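Local structure of exoribonuclease II, mitochondrial (Candida glabrata, 6F3H) at residues I426-P431 with T697-R702. The protein degrades RNA as a 3' to 5' exoribonuclease, the nuclease component of the mitochondrial RNA degradosome mtEXO. The protein carries 1 engineered substitution. Sequence-based numbering, arbitrary orientation.
With nucleotides of chain C.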
# COMPACT_ATOMS: atom_id res chain seq x y z
N ILE A 426 -4.19 13.53 -24.19
CA ILE A 426 -3.56 13.26 -22.92
C ILE A 426 -2.22 12.67 -23.22
O ILE A 426 -2.13 11.55 -23.74
CB ILE A 426 -4.40 12.31 -22.07
CG1 ILE A 426 -5.85 12.72 -22.23
CG2 ILE A 426 -3.96 12.38 -20.63
CD1 ILE A 426 -6.10 14.09 -21.65
N HIS A 427 -1.18 13.41 -22.89
CA HIS A 427 0.16 13.00 -23.21
C HIS A 427 0.80 12.49 -21.95
O HIS A 427 0.96 13.23 -20.98
CB HIS A 427 0.98 14.14 -23.80
CG HIS A 427 0.20 14.94 -24.78
ND1 HIS A 427 -0.12 14.44 -26.02
CD2 HIS A 427 -0.29 16.20 -24.73
CE1 HIS A 427 -0.82 15.36 -26.67
NE2 HIS A 427 -0.92 16.43 -25.91
N ILE A 428 1.14 11.23 -21.97
CA ILE A 428 1.72 10.56 -20.82
C ILE A 428 3.19 10.39 -21.14
O ILE A 428 3.55 10.04 -22.27
CB ILE A 428 1.02 9.21 -20.61
CG1 ILE A 428 -0.42 9.44 -20.19
CG2 ILE A 428 1.70 8.47 -19.52
CD1 ILE A 428 -0.60 10.64 -19.29
N ALA A 429 4.05 10.66 -20.17
CA ALA A 429 5.46 10.41 -20.40
C ALA A 429 5.64 8.97 -20.85
O ALA A 429 4.82 8.10 -20.54
CB ALA A 429 6.26 10.69 -19.13
N ASP A 430 6.71 8.68 -21.58
CA ASP A 430 6.89 7.34 -22.13
C ASP A 430 8.17 6.74 -21.59
O ASP A 430 9.18 6.61 -22.30
CB ASP A 430 6.90 7.34 -23.66
CG ASP A 430 7.19 5.98 -24.20
OD1 ASP A 430 6.57 5.02 -23.69
OD2 ASP A 430 8.03 5.87 -25.12
N PRO A 431 8.17 6.35 -20.33
CA PRO A 431 9.35 5.69 -19.80
C PRO A 431 9.53 4.30 -20.39
O PRO A 431 10.66 3.82 -20.48
CB PRO A 431 9.10 5.69 -18.29
CG PRO A 431 7.63 5.65 -18.17
CD PRO A 431 7.05 6.32 -19.38
N THR A 697 -1.78 6.49 -16.56
CA THR A 697 -1.40 7.88 -16.47
C THR A 697 -0.11 8.13 -15.70
O THR A 697 0.40 9.25 -15.76
CB THR A 697 -2.52 8.63 -15.78
OG1 THR A 697 -2.77 8.03 -14.50
CG2 THR A 697 -3.77 8.52 -16.60
N SER A 698 0.41 7.14 -14.98
CA SER A 698 1.60 7.36 -14.14
C SER A 698 2.61 6.24 -14.30
O SER A 698 2.95 5.55 -13.34
CB SER A 698 1.18 7.48 -12.68
OG SER A 698 -0.04 8.15 -12.62
N PRO A 699 3.15 6.06 -15.49
CA PRO A 699 4.09 4.96 -15.71
C PRO A 699 5.45 5.12 -15.03
O PRO A 699 6.23 4.16 -15.07
CB PRO A 699 4.24 4.93 -17.24
CG PRO A 699 3.96 6.32 -17.67
CD PRO A 699 2.95 6.87 -16.71
N MSE A 700 5.79 6.26 -14.42
CA MSE A 700 7.12 6.40 -13.81
C MSE A 700 7.12 6.19 -12.32
O MSE A 700 8.15 6.31 -11.67
CB MSE A 700 7.71 7.77 -14.02
CG MSE A 700 8.06 8.14 -15.42
SE MSE A 700 8.34 10.09 -15.53
CE MSE A 700 10.21 10.22 -15.00
N ARG A 701 5.94 5.97 -11.79
CA ARG A 701 5.76 5.91 -10.35
C ARG A 701 4.79 4.83 -9.94
O ARG A 701 4.59 4.64 -8.75
CB ARG A 701 5.29 7.27 -9.82
CG ARG A 701 3.89 7.65 -10.25
CD ARG A 701 3.45 8.94 -9.58
NE ARG A 701 2.13 9.38 -10.01
CZ ARG A 701 0.99 9.03 -9.43
NH1 ARG A 701 1.00 8.23 -8.38
NH2 ARG A 701 -0.17 9.46 -9.90
N ARG A 702 4.20 4.11 -10.90
CA ARG A 702 3.37 2.94 -10.66
C ARG A 702 3.76 1.86 -11.66
O ARG A 702 3.64 2.07 -12.87
CB ARG A 702 1.89 3.26 -10.81
CG ARG A 702 1.34 4.23 -9.84
CD ARG A 702 -0.16 4.08 -9.81
NE ARG A 702 -0.72 4.60 -11.04
CZ ARG A 702 -1.63 5.57 -11.10
NH1 ARG A 702 -2.09 6.10 -9.98
NH2 ARG A 702 -2.09 5.97 -12.28
P C C 6 1.91 12.74 -11.53
OP1 C C 6 2.75 13.20 -12.64
OP2 C C 6 1.34 11.38 -11.52
O5' C C 6 2.80 12.98 -10.26
C5' C C 6 3.23 14.30 -9.95
C4' C C 6 3.84 14.39 -8.57
O4' C C 6 2.83 14.26 -7.54
C3' C C 6 4.85 13.33 -8.19
O3' C C 6 6.11 13.50 -8.80
C2' C C 6 4.90 13.51 -6.70
O2' C C 6 5.56 14.73 -6.43
C1' C C 6 3.42 13.72 -6.38
N1 C C 6 2.75 12.45 -5.99
C2 C C 6 2.85 12.04 -4.64
O2 C C 6 3.44 12.75 -3.83
N3 C C 6 2.30 10.90 -4.17
C4 C C 6 1.66 10.13 -5.03
N4 C C 6 1.13 9.02 -4.52
C5 C C 6 1.54 10.50 -6.41
C6 C C 6 2.10 11.64 -6.86
P A C 5 -3.19 10.26 -11.45
OP1 A C 5 -2.82 9.97 -12.85
OP2 A C 5 -3.08 9.18 -10.43
O5' A C 5 -2.27 11.45 -10.97
C5' A C 5 -2.26 12.65 -11.72
C4' A C 5 -1.66 13.79 -10.95
O4' A C 5 -2.47 14.09 -9.78
C3' A C 5 -0.27 13.57 -10.38
O3' A C 5 0.74 13.79 -11.35
C2' A C 5 -0.22 14.57 -9.25
O2' A C 5 -0.03 15.88 -9.75
C1' A C 5 -1.64 14.45 -8.71
N9 A C 5 -1.71 13.38 -7.74
C8 A C 5 -2.04 12.06 -7.91
N7 A C 5 -1.95 11.34 -6.82
C5 A C 5 -1.50 12.27 -5.90
C6 A C 5 -1.20 12.16 -4.54
N6 A C 5 -1.31 11.01 -3.85
N1 A C 5 -0.78 13.29 -3.92
C2 A C 5 -0.68 14.44 -4.62
N3 A C 5 -0.93 14.67 -5.90
C4 A C 5 -1.34 13.52 -6.46
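With CG1 of Ile428 beside its backbone N (chi1 -67°), CG2 lies anti to that N and reaches Pro699, its methyl 3.5 Å from Pro699 CD, while CD1 lies against the backbone of Thr697. CG of Arg701 sits between the backbone N and the carbonyl carbon (chi1 68°), and the chain then runs extended to NE, which brings the guanidinium to the RNA phosphates. The apolar seam continues at the two prolines, whose rings meet at about a right angle, Pro431 CD 3.5 Å from Pro699 CG. Pro431 CG also touches Met700 CG, the near part of a selenomethionine whose SE lies 4.2 Å from Ala429 CB. The other side of the loop, residues 697-702, grips two successive phosphates. Thr697 OG1 donates to OP1 of nucleotide A5 of chain C at 2.5 Å, and Arg702 NH1 reaches OP2 of the same phosphate at 3.3 Å. Arg701 gives NE, 2.6 Å from OP2 of nucleotide C6 of chain C, and NH2 to that oxygen; a weak bond from NH2 to A5 OP2 links both phosphates. C5 of the C6 base covers one face of its guanidinium and Ser698 CB the opposite one, both toward the rim, which may limit its rotation. Asp705 holds the loop, in a salt bridge with Arg702 NH2 and as hydrogen-bond acceptor for Ser698 N. The RNB-domain contact thus ties RNA-binding residues to the sheet beside the magnesium site: strand 421-429 pairs with strands 410-416 and 488-499, Ile428 lies near the magnesium ligand Asp410, and helix 703-716 packs on Ile428 and Pro699 through His709 and on Pro431 through Leu706.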